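Local coordinates for protein HicA3 Toxin (Yersinia pestis, PDB 4P78) that is the toxin of the HicA3-HicB3 system, probably an RNA-cleaving enzyme like other HicA toxins, and is bound by the HicB3 antitoxin, at residues G4-Q16 and L54-S66. Residues are numbered along the deposited sequence; the frame is centred on the assembly and turned at random.
Sequences GELIKRLEDAGWQ and LRQAQKIAGIKLS
Ile63 and Leu10 meet where the chain, having left helix 51-61 at Gly62 with positive phi, folds back over helix 3-12, and here the packing is tight. Leu10 CD2 lies 3.4 Å from Ala61 CB and 3.5 Å from Ile63 CG2. Ile63 CG1 stands between its backbone N and carbonyl carbon (chi1 60°), which directs CD1 to Leu6 CD1 (3.6 Å) and CG2 to Leu10 and Arg9 O. A water bridges Arg9 O to Lys64 N.

The polar side, where Lys64 and Ser66 are exposed, is looser. In a salt bridge, Arg9 NE and NH2 converge on Glu5 OE2 nearly in the guanidinium plane, which helps hold the group's rotation; NH1 donates to Lys64 O (3.0 Å) from above the carbonyl plane and, weakly, to Ser66 OG. At the other end, Trp15 NE1 bonds weakly to Ala61 O (3.5 Å) and to a water that donates to Ala61 O (2.6 Å).

A Schellman motif with Gly14 as C-prime ends helix 3-12. Leu6 and Leu10 pack on Leu42, Ala61 and the linker residue Trp15 on Ile40, setting both helices against the three-stranded antiparallel sheet in the α-β-β-β-α order of the double-stranded-RNA-binding-like HicA fold.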
loop_
_atom_site.group_PDB
_atom_site.type_symbol
_atom_site.label_atom_id
_atom_site.label_comp_id
_atom_site.label_asym_id
_atom_site.label_seq_id
_atom_site.Cartn_x
_atom_site.Cartn_y
_atom_site.Cartn_z
ATOM N N GLY C 4 2.950 15.530 -21.659
ATOM C CA GLY C 4 3.537 16.538 -22.522
ATOM C C GLY C 4 3.308 17.941 -22.022
ATOM O O GLY C 4 4.233 18.757 -22.022
ATOM N N GLU C 5 2.086 18.232 -21.588
ATOM C CA GLU C 5 1.797 19.559 -21.055
ATOM C C GLU C 5 2.527 19.810 -19.718
ATOM O O GLU C 5 2.984 20.929 -19.461
ATOM C CB GLU C 5 0.296 19.764 -20.867
ATOM C CG GLU C 5 -0.040 21.200 -20.486
ATOM C CD GLU C 5 -1.497 21.405 -20.138
ATOM O OE1 GLU C 5 -2.347 20.630 -20.631
ATOM O OE2 GLU C 5 -1.792 22.349 -19.371
ATOM N N LEU C 6 2.646 18.778 -18.883
ATOM C CA LEU C 6 3.372 18.908 -17.613
ATOM C C LEU C 6 4.846 19.233 -17.857
ATOM O O LEU C 6 5.405 20.123 -17.223
ATOM C CB LEU C 6 3.245 17.622 -16.774
ATOM C CG LEU C 6 4.121 17.560 -15.508
ATOM C CD1 LEU C 6 3.930 18.802 -14.651
ATOM C CD2 LEU C 6 3.820 16.286 -14.694
ATOM N N ILE C 7 5.463 18.506 -18.783
ATOM C CA ILE C 7 6.851 18.755 -19.181
ATOM C C ILE C 7 7.050 20.198 -19.678
ATOM O O ILE C 7 8.016 20.872 -19.306
ATOM C CB ILE C 7 7.301 17.749 -20.274
ATOM C CG1 ILE C 7 7.380 16.328 -19.696
ATOM C CG2 ILE C 7 8.634 18.167 -20.898
ATOM C CD1 ILE C 7 7.825 15.278 -20.699
ATOM N N LYS C 8 6.123 20.692 -20.491
ATOM C CA LYS C 8 6.242 22.075 -20.959
ATOM C C LYS C 8 6.006 23.086 -19.824
ATOM O O LYS C 8 6.650 24.126 -19.786
ATOM C CB LYS C 8 5.307 22.305 -22.145
ATOM C CG LYS C 8 5.698 21.412 -23.350
ATOM C CD LYS C 8 4.511 21.023 -24.243
ATOM C CE LYS C 8 4.880 19.852 -25.157
ATOM N NZ LYS C 8 3.679 19.146 -25.714
ATOM N N ARG C 9 5.151 22.757 -18.856
ATOM C CA ARG C 9 5.039 23.614 -17.676
ATOM C C ARG C 9 6.320 23.591 -16.840
ATOM O O ARG C 9 6.700 24.606 -16.246
ATOM C CB ARG C 9 3.836 23.213 -16.827
ATOM C CG ARG C 9 2.515 23.626 -17.457
ATOM C CD ARG C 9 1.337 23.046 -16.714
ATOM N NE ARG C 9 0.079 23.359 -17.384
ATOM C CZ ARG C 9 -0.576 24.499 -17.224
ATOM N NH1 ARG C 9 -0.092 25.431 -16.411
ATOM N NH2 ARG C 9 -1.712 24.710 -17.873
ATOM N N LEU C 10 7.004 22.449 -16.812
ATOM C CA LEU C 10 8.280 22.350 -16.099
ATOM C C LEU C 10 9.373 23.159 -16.818
ATOM O O LEU C 10 10.227 23.786 -16.179
ATOM C CB LEU C 10 8.695 20.883 -15.942
ATOM C CG LEU C 10 7.905 20.088 -14.885
ATOM C CD1 LEU C 10 8.053 18.589 -15.058
ATOM C CD2 LEU C 10 8.373 20.482 -13.494
ATOM N N GLU C 11 9.334 23.155 -18.146
ATOM C CA GLU C 11 10.276 23.939 -18.936
ATOM C C GLU C 11 10.043 25.427 -18.721
ATOM O O GLU C 11 10.996 26.197 -18.629
ATOM C CB GLU C 11 10.167 23.593 -20.421
ATOM C CG GLU C 11 10.740 22.231 -20.771
ATOM C CD GLU C 11 10.559 21.904 -22.240
ATOM O OE1 GLU C 11 9.502 22.276 -22.791
ATOM O OE2 GLU C 11 11.472 21.294 -22.840
ATOM N N ASP C 12 8.779 25.825 -18.636
ATOM C CA ASP C 12 8.430 27.206 -18.317
ATOM C C ASP C 12 9.018 27.634 -16.969
ATOM O O ASP C 12 9.283 28.809 -16.748
ATOM C CB ASP C 12 6.912 27.389 -18.302
ATOM C CG ASP C 12 6.291 27.301 -19.698
ATOM O OD1 ASP C 12 7.031 27.452 -20.702
ATOM O OD2 ASP C 12 5.057 27.084 -19.785
ATOM N N ALA C 13 9.222 26.676 -16.068
ATOM C CA ALA C 13 9.756 26.987 -14.749
ATOM C C ALA C 13 11.271 26.817 -14.703
ATOM O O ALA C 13 11.866 26.820 -13.617
ATOM C CB ALA C 13 9.090 26.116 -13.680
ATOM N N GLY C 14 11.892 26.660 -15.871
ATOM C CA GLY C 14 13.345 26.631 -15.954
ATOM C C GLY C 14 13.988 25.252 -15.977
ATOM O O GLY C 14 15.214 25.138 -16.017
ATOM N N TRP C 15 13.167 24.206 -15.952
ATOM C CA TRP C 15 13.666 22.838 -16.045
ATOM C C TRP C 15 13.934 22.449 -17.498
ATOM O O TRP C 15 13.329 22.998 -18.416
ATOM C CB TRP C 15 12.658 21.859 -15.407
ATOM C CG TRP C 15 12.546 22.057 -13.922
ATOM C CD1 TRP C 15 11.810 23.012 -13.273
ATOM C CD2 TRP C 15 13.222 21.306 -12.901
ATOM N NE1 TRP C 15 11.992 22.902 -11.910
ATOM C CE2 TRP C 15 12.857 21.866 -11.658
ATOM C CE3 TRP C 15 14.100 20.217 -12.917
ATOM C CZ2 TRP C 15 13.327 21.363 -10.443
ATOM C CZ3 TRP C 15 14.571 19.723 -11.718
ATOM C CH2 TRP C 15 14.182 20.293 -10.494
ATOM N N GLN C 16 14.837 21.493 -17.702
ATOM C CA GLN C 16 15.125 20.992 -19.045
ATOM C C GLN C 16 15.017 19.478 -19.075
ATOM O O GLN C 16 15.382 18.828 -18.113
ATOM C CB GLN C 16 16.525 21.416 -19.496
ATOM C CG GLN C 16 16.691 22.924 -19.658
ATOM C CD GLN C 16 18.153 23.366 -19.736
ATOM O OE1 GLN C 16 19.058 22.553 -19.924
ATOM N NE2 GLN C 16 18.382 24.668 -19.578
ATOM N N LEU C 54 0.181 16.782 -9.368
ATOM C CA LEU C 54 0.423 18.161 -9.799
ATOM C C LEU C 54 0.750 19.080 -8.621
ATOM O O LEU C 54 1.669 19.899 -8.716
ATOM C CB LEU C 54 -0.784 18.712 -10.569
ATOM C CG LEU C 54 -1.035 18.074 -11.934
ATOM C CD1 LEU C 54 -2.270 18.665 -12.580
ATOM C CD2 LEU C 54 0.179 18.258 -12.832
ATOM N N ARG C 55 0.014 18.935 -7.515
ATOM C CA ARG C 55 0.244 19.758 -6.322
ATOM C C ARG C 55 1.665 19.577 -5.801
ATOM O O ARG C 55 2.295 20.522 -5.332
ATOM C CB ARG C 55 -0.770 19.409 -5.220
ATOM C CG ARG C 55 -2.128 20.105 -5.341
ATOM C CD ARG C 55 -2.130 21.420 -4.589
ATOM N NE ARG C 55 -3.456 22.032 -4.517
ATOM C CZ ARG C 55 -4.369 21.744 -3.588
ATOM N NH1 ARG C 55 -4.115 20.840 -2.653
ATOM N NH2 ARG C 55 -5.547 22.358 -3.600
ATOM N N GLN C 56 2.161 18.345 -5.881
ATOM C CA GLN C 56 3.512 18.034 -5.434
ATOM C C GLN C 56 4.535 18.560 -6.427
ATOM O O GLN C 56 5.604 19.047 -6.041
ATOM C CB GLN C 56 3.675 16.525 -5.246
ATOM C CG GLN C 56 5.059 16.088 -4.736
ATOM C CD GLN C 56 5.318 16.525 -3.299
ATOM O OE1 GLN C 56 4.397 16.910 -2.570
ATOM N NE2 GLN C 56 6.578 16.467 -2.888
ATOM N N ALA C 57 4.215 18.451 -7.715
ATOM C CA ALA C 57 5.106 18.994 -8.741
ATOM C C ALA C 57 5.288 20.497 -8.534
ATOM O O ALA C 57 6.407 21.009 -8.603
ATOM C CB ALA C 57 4.560 18.704 -10.127
ATOM N N GLN C 58 4.188 21.199 -8.261
ATOM C CA GLN C 58 4.268 22.623 -7.924
ATOM C C GLN C 58 5.121 22.833 -6.682
ATOM O O GLN C 58 5.931 23.752 -6.610
ATOM C CB GLN C 58 2.873 23.218 -7.705
ATOM C CG GLN C 58 2.910 24.692 -7.290
ATOM C CD GLN C 58 1.532 25.236 -6.964
ATOM O OE1 GLN C 58 0.716 24.553 -6.350
ATOM N NE2 GLN C 58 1.260 26.460 -7.389
ATOM N N LYS C 59 4.942 21.956 -5.700
ATOM C CA LYS C 59 5.642 22.092 -4.444
ATOM C C LYS C 59 7.157 22.041 -4.653
ATOM O O LYS C 59 7.892 22.839 -4.083
ATOM C CB LYS C 59 5.174 21.002 -3.478
ATOM C CG LYS C 59 5.737 21.099 -2.107
ATOM C CD LYS C 59 5.036 20.106 -1.196
ATOM C CE LYS C 59 5.633 20.139 0.190
ATOM N NZ LYS C 59 5.380 21.461 0.831
ATOM N N ILE C 60 7.601 21.140 -5.523
ATOM C CA ILE C 60 9.025 20.865 -5.754
ATOM C C ILE C 60 9.640 21.672 -6.890
ATOM O O ILE C 60 10.801 22.069 -6.828
ATOM C CB ILE C 60 9.236 19.351 -6.069
ATOM C CG1 ILE C 60 8.796 18.510 -4.878
ATOM C CG2 ILE C 60 10.689 19.052 -6.420
ATOM C CD1 ILE C 60 9.390 19.002 -3.605
ATOM N N ALA C 61 8.863 21.915 -7.940
ATOM C CA ALA C 61 9.429 22.500 -9.143
ATOM C C ALA C 61 8.932 23.912 -9.396
ATOM O O ALA C 61 9.560 24.662 -10.139
ATOM C CB ALA C 61 9.127 21.623 -10.334
ATOM N N GLY C 62 7.805 24.275 -8.794
ATOM C CA GLY C 62 7.330 25.644 -8.885
ATOM C C GLY C 62 6.606 25.987 -10.175
ATOM O O GLY C 62 6.590 27.135 -10.604
ATOM N N ILE C 63 6.001 24.987 -10.792
ATOM C CA ILE C 63 5.224 25.196 -12.002
ATOM C C ILE C 63 3.898 25.898 -11.724
ATOM O O ILE C 63 3.430 25.932 -10.587
ATOM C CB ILE C 63 4.927 23.864 -12.692
ATOM C CG1 ILE C 63 4.137 22.953 -11.746
ATOM C CG2 ILE C 63 6.220 23.188 -13.095
ATOM C CD1 ILE C 63 3.726 21.632 -12.386
ATOM N N LYS C 64 3.311 26.466 -12.775
ATOM C CA LYS C 64 1.914 26.891 -12.778
ATOM C C LYS C 64 1.035 25.671 -12.972
ATOM O O LYS C 64 1.347 24.822 -13.805
ATOM C CB LYS C 64 1.626 27.884 -13.909
ATOM C CG LYS C 64 2.268 29.236 -13.787
ATOM C CD LYS C 64 2.185 29.973 -15.121
ATOM C CE LYS C 64 0.730 30.153 -15.563
ATOM N NZ LYS C 64 0.633 30.878 -16.869
ATOM N N LEU C 65 -0.056 25.581 -12.218
ATOM C CA LEU C 65 -1.039 24.532 -12.442
ATOM C C LEU C 65 -2.153 25.118 -13.297
ATOM O O LEU C 65 -2.852 24.400 -14.001
ATOM C CB LEU C 65 -1.589 23.985 -11.120
ATOM C CG LEU C 65 -0.528 23.443 -10.161
ATOM C CD1 LEU C 65 -1.160 22.770 -8.947
ATOM C CD2 LEU C 65 0.399 22.493 -10.896
ATOM N N SER C 66 -2.280 26.440 -13.225
ATOM C CA SER C 66 -3.262 27.208 -13.982
ATOM C C SER C 66 -4.678 26.742 -13.685
ATOM O O SER C 66 -5.178 26.947 -12.580
ATOM C CB SER C 66 -2.969 27.126 -15.481
ATOM O OG SER C 66 -1.951 28.052 -15.844
HETATM O O HOH W 1 5.032 26.464 -15.073
HETATM O O HOH W 2 12.004 25.424 -9.594
#